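Local coordinates for protein neuraminidase (Influenza A virus, PDB 4FVK) that forms the six-bladed beta-propeller head of a tetrameric viral surface glycoprotein and belongs to the family of sialidases that cleave terminal sialic acid from glycoconjugates, at residues Glu314-Lys319 / Phe342-Glu347; Arg225-Phe230 / Gln237-Cys242. One frame throughout, in Å; residues are numbered along the deposited sequence.

Contact 1 (Glu314-Lys319 / Phe342-Glu347); sequences ELFSNK and FWLEIE
Phe-316 is the main bump here: its ring pushes between Leu-344 and Ile-346. Phe-316 CE2 lies 3.7 Å from Leu-344 CD2, and that methyl also reaches the neighbouring CD2 of the ring. The leucine and the phenylalanine run past one another pointing opposite ways, whereas the Ile-346 side chain runs roughly perpendicular to that of Phe-316, with Ile-346 CD1 4.1 Å from Phe-316 CZ. Leu-315, one residue earlier, also points at the strand and puts CD1 3.9 Å from Phe-342 CZ, in the plane of that ring and at its edge. Two consecutive residues can face the same way because Leu-315 and Phe-316 form a classic beta bulge opposite Phe-294. The strand they press on, 341-349, is an inner strand of a four-stranded antiparallel blade of the propeller. Phe-362, Trp-24 and Phe-273 gather round the Phe-342 ring. At the far end Lys-319 drapes its aliphatic chain over Ile-346: CG is anti to the backbone N (chi1 -160°), and a bend at chi2 lets both CG and CE rest on Ile-346 CG2, with CE 3.7 Å from that methyl. Lys-319 NZ carries on to a salt bridge with Asp-348.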
loop_
_atom_site.group_PDB
_atom_site.type_symbol
_atom_site.label_atom_id
_atom_site.label_comp_id
_atom_site.label_asym_id
_atom_site.label_seq_id
_atom_site.Cartn_x
_atom_site.Cartn_y
_atom_site.Cartn_z
ATOM N N GLU A 314 -35.017 -13.432 -8.979
ATOM C CA GLU A 314 -34.940 -12.077 -9.488
ATOM C C GLU A 314 -33.934 -11.306 -8.629
ATOM O O GLU A 314 -34.310 -10.668 -7.652
ATOM C CB GLU A 314 -36.329 -11.440 -9.442
ATOM C CG GLU A 314 -36.515 -10.245 -10.355
ATOM C CD GLU A 314 -37.936 -9.708 -10.310
ATOM O OE1 GLU A 314 -38.133 -8.575 -9.826
ATOM O OE2 GLU A 314 -38.858 -10.426 -10.751
ATOM N N LEU A 315 -32.648 -11.407 -8.971
ATOM C CA LEU A 315 -31.581 -10.826 -8.145
ATOM C C LEU A 315 -31.609 -9.295 -8.148
ATOM O O LEU A 315 -31.357 -8.667 -7.128
ATOM C CB LEU A 315 -30.206 -11.320 -8.593
ATOM C CG LEU A 315 -29.953 -12.825 -8.484
ATOM C CD1 LEU A 315 -28.582 -13.154 -9.053
ATOM C CD2 LEU A 315 -30.064 -13.294 -7.060
ATOM N N PHE A 316 -31.911 -8.707 -9.295
ATOM C CA PHE A 316 -32.143 -7.271 -9.391
ATOM C C PHE A 316 -33.469 -7.066 -10.098
ATOM O O PHE A 316 -33.780 -7.774 -11.064
ATOM C CB PHE A 316 -31.020 -6.559 -10.179
ATOM C CG PHE A 316 -29.691 -6.563 -9.470
ATOM C CD1 PHE A 316 -29.361 -5.548 -8.577
ATOM C CD2 PHE A 316 -28.793 -7.592 -9.670
ATOM C CE1 PHE A 316 -28.138 -5.552 -7.904
ATOM C CE2 PHE A 316 -27.578 -7.607 -9.010
ATOM C CZ PHE A 316 -27.247 -6.574 -8.119
ATOM N N SER A 317 -34.243 -6.087 -9.640
ATOM C CA SER A 317 -35.518 -5.784 -10.280
ATOM C C SER A 317 -35.473 -4.479 -11.079
ATOM O O SER A 317 -35.698 -4.480 -12.289
ATOM C CB SER A 317 -36.645 -5.759 -9.240
ATOM O OG SER A 317 -37.903 -5.583 -9.857
ATOM N N ASN A 318 -35.162 -3.373 -10.410
ATOM C CA ASN A 318 -35.195 -2.058 -11.051
ATOM C C ASN A 318 -33.838 -1.547 -11.569
ATOM O O ASN A 318 -33.779 -0.852 -12.587
ATOM C CB ASN A 318 -35.787 -1.019 -10.096
ATOM C CG ASN A 318 -37.227 -1.323 -9.722
ATOM O OD1 ASN A 318 -38.012 -1.805 -10.547
ATOM N ND2 ASN A 318 -37.581 -1.040 -8.473
ATOM N N LYS A 319 -32.762 -1.886 -10.868
ATOM C CA LYS A 319 -31.443 -1.351 -11.202
ATOM C C LYS A 319 -31.030 -1.694 -12.627
ATOM O O LYS A 319 -31.187 -2.825 -13.068
ATOM C CB LYS A 319 -30.381 -1.847 -10.216
ATOM C CG LYS A 319 -29.115 -0.994 -10.177
ATOM C CD LYS A 319 -29.246 0.181 -9.201
ATOM C CE LYS A 319 -27.874 0.644 -8.681
ATOM N NZ LYS A 319 -27.488 2.024 -9.127
ATOM N N PHE A 342 -20.220 -15.491 -11.290
ATOM C CA PHE A 342 -20.335 -14.541 -12.392
ATOM C C PHE A 342 -20.129 -13.104 -11.938
ATOM O O PHE A 342 -20.356 -12.760 -10.779
ATOM C CB PHE A 342 -21.657 -14.682 -13.191
ATOM C CG PHE A 342 -22.934 -14.319 -12.435
ATOM C CD1 PHE A 342 -23.694 -15.305 -11.816
ATOM C CD2 PHE A 342 -23.427 -13.023 -12.447
ATOM C CE1 PHE A 342 -24.904 -14.995 -11.131
ATOM C CE2 PHE A 342 -24.613 -12.691 -11.784
ATOM C CZ PHE A 342 -25.370 -13.693 -11.124
ATOM N N TRP A 343 -19.695 -12.269 -12.862
ATOM C CA TRP A 343 -19.591 -10.850 -12.586
ATOM C C TRP A 343 -20.674 -10.194 -13.407
ATOM O O TRP A 343 -21.101 -10.739 -14.405
ATOM C CB TRP A 343 -18.186 -10.297 -12.942
ATOM C CG TRP A 343 -17.721 -10.667 -14.293
ATOM C CD1 TRP A 343 -16.832 -11.663 -14.620
ATOM C CD2 TRP A 343 -18.098 -10.040 -15.531
ATOM N NE1 TRP A 343 -16.645 -11.694 -16.002
ATOM C CE2 TRP A 343 -17.407 -10.707 -16.571
ATOM C CE3 TRP A 343 -18.939 -8.976 -15.856
ATOM C CZ2 TRP A 343 -17.540 -10.344 -17.900
ATOM C CZ3 TRP A 343 -19.086 -8.626 -17.179
ATOM C CH2 TRP A 343 -18.394 -9.313 -18.192
ATOM N N LEU A 344 -21.110 -9.021 -12.986
ATOM C CA LEU A 344 -22.236 -8.377 -13.614
ATOM C C LEU A 344 -22.046 -6.875 -13.495
ATOM O O LEU A 344 -21.764 -6.381 -12.406
ATOM C CB LEU A 344 -23.514 -8.795 -12.889
ATOM C CG LEU A 344 -24.776 -7.980 -13.176
ATOM C CD1 LEU A 344 -25.197 -8.154 -14.606
ATOM C CD2 LEU A 344 -25.958 -8.369 -12.203
ATOM N N GLU A 345 -22.207 -6.145 -14.591
ATOM C CA GLU A 345 -22.168 -4.692 -14.493
ATOM C C GLU A 345 -23.447 -4.108 -13.927
ATOM O O GLU A 345 -24.551 -4.406 -14.392
ATOM C CB GLU A 345 -21.918 -4.038 -15.827
ATOM C CG GLU A 345 -20.526 -4.186 -16.388
ATOM C CD GLU A 345 -20.451 -3.571 -17.769
ATOM O OE1 GLU A 345 -21.528 -3.452 -18.392
ATOM O OE2 GLU A 345 -19.348 -3.216 -18.239
ATOM N N ILE A 346 -23.282 -3.241 -12.936
ATOM C CA ILE A 346 -24.391 -2.477 -12.398
ATOM C C ILE A 346 -24.218 -1.055 -12.902
ATOM O O ILE A 346 -23.116 -0.496 -12.858
ATOM C CB ILE A 346 -24.433 -2.543 -10.870
ATOM C CG1 ILE A 346 -25.139 -3.820 -10.419
ATOM C CG2 ILE A 346 -25.278 -1.425 -10.325
ATOM C CD1 ILE A 346 -24.335 -5.045 -10.486
ATOM N N GLU A 347 -25.279 -0.467 -13.420
ATOM C CA GLU A 347 -25.119 0.842 -14.040
ATOM C C GLU A 347 -25.654 1.964 -13.164
ATOM O O GLU A 347 -26.764 1.894 -12.653
ATOM C CB GLU A 347 -25.732 0.876 -15.437
ATOM C CG GLU A 347 -24.689 1.028 -16.526
ATOM C CD GLU A 347 -24.688 -0.130 -17.495
ATOM O OE1 GLU A 347 -25.747 -0.383 -18.108
ATOM O OE2 GLU A 347 -23.633 -0.787 -17.637
#

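Contact 2 (Arg225-Phe230 / Gln237-Cys242); sequences RPLLRF and QIVEPC
Gln-237 and Arg-229 sit opposite each other in a beta hairpin, strands 227-230 and 236-239, which forms the outer half of a four-stranded antiparallel propeller blade. They are a hydrogen-bonded pair: Arg-229 N reaches Gln-237 O and Gln-237 N reaches Arg-229 O, both at 3.0 Å. Their side chains add a third link on the same face. Gln-237 takes the crowded position at chi1 (47°), with CG between its backbone N and carbonyl carbon, then runs out extended. This lays Gln-237 CG against Arg-229 CB and brings Gln-237 OE1 into a hydrogen bond with Arg-229 NH1, 3.0 Å long. OE1 lies at the guanidinium edge, close to its plane, although the amide itself is turned 57° from that plane. Val-239, two residues along from Gln-237 and on the same face, puts CG2 over the centre of one guanidinium face, 3.9 Å from Arg-229 CZ. Asp-276 at NE and Glu-304 at NH1 form salt bridges with the same arginine; they balance its charge and, with Gln-237, hold the group's orientation.

Leu-227, on this face too, is the hydrogen-bonded partner of Val-239, and its CB touches Val-239 CG2. Between these two pairs, Leu-228 and Ile-238 are a non-hydrogen-bonded pair on the other face, where Leu-228 CD1 meets Ile-238 CG1 at 3.8 Å. Beyond Val-239 the regular pairing stops and Pro-241 takes over. Leu-227 runs aslant its ring, placing CD1 3.6 Å from Pro-241 CG, while Ile-303 also packs on the leucine. The Arg-225 carbonyl also packs tightly on this ring, its O 3.1 Å from Pro-241 CD.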
loop_
_atom_site.group_PDB
_atom_site.type_symbol
_atom_site.label_atom_id
_atom_site.label_comp_id
_atom_site.label_asym_id
_atom_site.label_seq_id
_atom_site.Cartn_x
_atom_site.Cartn_y
_atom_site.Cartn_z
ATOM N N ARG A 225 -28.415 -16.820 -27.396
ATOM C CA ARG A 225 -26.978 -16.772 -27.271
ATOM C C ARG A 225 -26.429 -18.084 -27.772
ATOM O O ARG A 225 -26.855 -19.129 -27.323
ATOM C CB ARG A 225 -26.577 -16.612 -25.789
ATOM C CG ARG A 225 -26.975 -15.284 -25.183
ATOM C CD ARG A 225 -26.332 -15.044 -23.769
ATOM N NE ARG A 225 -26.662 -13.702 -23.299
ATOM C CZ ARG A 225 -26.061 -12.604 -23.738
ATOM N NH1 ARG A 225 -25.058 -12.697 -24.616
ATOM N NH2 ARG A 225 -26.445 -11.414 -23.279
ATOM N N PRO A 226 -25.475 -18.035 -28.705
ATOM C CA PRO A 226 -24.872 -19.294 -29.138
ATOM C C PRO A 226 -23.910 -19.862 -28.101
ATOM O O PRO A 226 -23.329 -19.114 -27.321
ATOM C CB PRO A 226 -24.146 -18.913 -30.430
ATOM C CG PRO A 226 -24.001 -17.423 -30.379
ATOM C CD PRO A 226 -25.200 -16.929 -29.635
ATOM N N LEU A 227 -23.774 -21.182 -28.073
ATOM C CA LEU A 227 -22.937 -21.848 -27.092
ATOM C C LEU A 227 -21.836 -22.639 -27.780
ATOM O O LEU A 227 -22.086 -23.329 -28.767
ATOM C CB LEU A 227 -23.756 -22.809 -26.230
ATOM C CG LEU A 227 -24.788 -22.311 -25.205
ATOM C CD1 LEU A 227 -25.832 -21.435 -25.813
ATOM C CD2 LEU A 227 -25.506 -23.495 -24.628
ATOM N N LEU A 228 -20.628 -22.564 -27.238
ATOM C CA LEU A 228 -19.498 -23.323 -27.756
ATOM C C LEU A 228 -19.023 -24.278 -26.674
ATOM O O LEU A 228 -19.009 -23.927 -25.493
ATOM C CB LEU A 228 -18.362 -22.381 -28.174
ATOM C CG LEU A 228 -16.999 -22.976 -28.521
ATOM C CD1 LEU A 228 -17.049 -23.753 -29.819
ATOM C CD2 LEU A 228 -15.925 -21.889 -28.613
ATOM N N ARG A 229 -18.665 -25.493 -27.076
ATOM C CA ARG A 229 -18.106 -26.487 -26.166
ATOM C C ARG A 229 -16.927 -27.109 -26.876
ATOM O O ARG A 229 -17.057 -27.503 -28.027
ATOM C CB ARG A 229 -19.120 -27.599 -25.894
ATOM C CG ARG A 229 -20.461 -27.128 -25.388
ATOM C CD ARG A 229 -21.497 -28.228 -25.528
ATOM N NE ARG A 229 -22.746 -27.868 -24.871
ATOM C CZ ARG A 229 -23.920 -28.445 -25.112
ATOM N NH1 ARG A 229 -24.025 -29.426 -26.016
ATOM N NH2 ARG A 229 -24.993 -28.024 -24.453
ATOM N N PHE A 230 -15.785 -27.210 -26.214
ATOM C CA PHE A 230 -14.643 -27.834 -26.857
ATOM C C PHE A 230 -13.692 -28.518 -25.905
ATOM O O PHE A 230 -13.702 -28.250 -24.703
ATOM C CB PHE A 230 -13.907 -26.861 -27.791
ATOM C CG PHE A 230 -13.241 -25.685 -27.108
ATOM C CD1 PHE A 230 -11.919 -25.766 -26.678
ATOM C CD2 PHE A 230 -13.901 -24.471 -26.986
ATOM C CE1 PHE A 230 -11.283 -24.672 -26.081
ATOM C CE2 PHE A 230 -13.271 -23.363 -26.400
ATOM C CZ PHE A 230 -11.965 -23.469 -25.937
ATOM N N GLN A 237 -18.072 -28.186 -30.719
ATOM C CA GLN A 237 -19.426 -28.077 -31.244
ATOM C C GLN A 237 -20.005 -26.708 -30.863
ATOM O O GLN A 237 -19.715 -26.167 -29.790
ATOM C CB GLN A 237 -20.322 -29.208 -30.693
ATOM C CG GLN A 237 -20.186 -29.380 -29.179
ATOM C CD GLN A 237 -21.051 -30.502 -28.576
ATOM O OE1 GLN A 237 -22.190 -30.274 -28.191
ATOM N NE2 GLN A 237 -20.480 -31.698 -28.448
ATOM N N ILE A 238 -20.817 -26.157 -31.756
ATOM C CA ILE A 238 -21.587 -24.957 -31.499
ATOM C C ILE A 238 -23.068 -25.302 -31.534
ATOM O O ILE A 238 -23.569 -25.788 -32.556
ATOM C CB ILE A 238 -21.302 -23.878 -32.556
ATOM C CG1 ILE A 238 -19.892 -23.295 -32.349
ATOM C CG2 ILE A 238 -22.377 -22.798 -32.490
ATOM C CD1 ILE A 238 -19.384 -22.410 -33.466
ATOM N N VAL A 239 -23.769 -25.073 -30.426
ATOM C CA VAL A 239 -25.199 -25.359 -30.362
ATOM C C VAL A 239 -26.039 -24.154 -29.948
ATOM O O VAL A 239 -25.555 -23.215 -29.304
ATOM C CB VAL A 239 -25.535 -26.530 -29.412
ATOM C CG1 VAL A 239 -24.714 -27.767 -29.764
ATOM C CG2 VAL A 239 -25.336 -26.126 -27.946
ATOM N N GLU A 240 -27.312 -24.215 -30.310
ATOM C CA GLU A 240 -28.269 -23.166 -30.039
ATOM C C GLU A 240 -29.158 -23.594 -28.878
ATOM O O GLU A 240 -29.556 -24.757 -28.804
ATOM C CB GLU A 240 -29.118 -22.944 -31.293
ATOM C CG GLU A 240 -30.112 -21.809 -31.184
ATOM C CD GLU A 240 -29.477 -20.460 -31.445
ATOM O OE1 GLU A 240 -28.253 -20.405 -31.696
ATOM O OE2 GLU A 240 -30.212 -19.455 -31.414
ATOM N N PRO A 241 -29.463 -22.668 -27.948
ATOM C CA PRO A 241 -30.408 -23.020 -26.877
ATOM C C PRO A 241 -31.754 -23.407 -27.485
ATOM O O PRO A 241 -32.137 -22.821 -28.498
ATOM C CB PRO A 241 -30.545 -21.722 -26.066
ATOM C CG PRO A 241 -29.341 -20.910 -26.417
ATOM C CD PRO A 241 -29.030 -21.266 -27.862
ATOM N N CYS A 242 -32.451 -24.365 -26.876
ATOM C CA CYS A 242 -33.660 -24.935 -27.472
ATOM C C CYS A 242 -34.943 -24.562 -26.725
ATOM O O CYS A 242 -36.015 -25.075 -27.028
ATOM C CB CYS A 242 -33.537 -26.458 -27.618
ATOM S SG CYS A 242 -32.266 -26.983 -28.793
#

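Along the chain contact 2 is complete before the first residue of contact 1. Their centres lie 24 Å apart and their nearest atoms about 9 Å, without touching. Contact 2 pairs adjacent strands within one blade of the propeller, whereas contact 1 presses a loop, mainly through side chains, against a strand of another. Each has a metal in its surroundings. The Arg-225 side chain is about 7 Å from the calcium ion, whose ligands include Asp-222 and Asp-248; the Ile-346 side chain is about 11 Å from a zinc ion and about 5 Å from that of the zinc ligand Glu-358. At contact 1, Lys-319 also packs on Glu-79 of a neighbouring subunit; contact 2 meets no other chain of the tetramer.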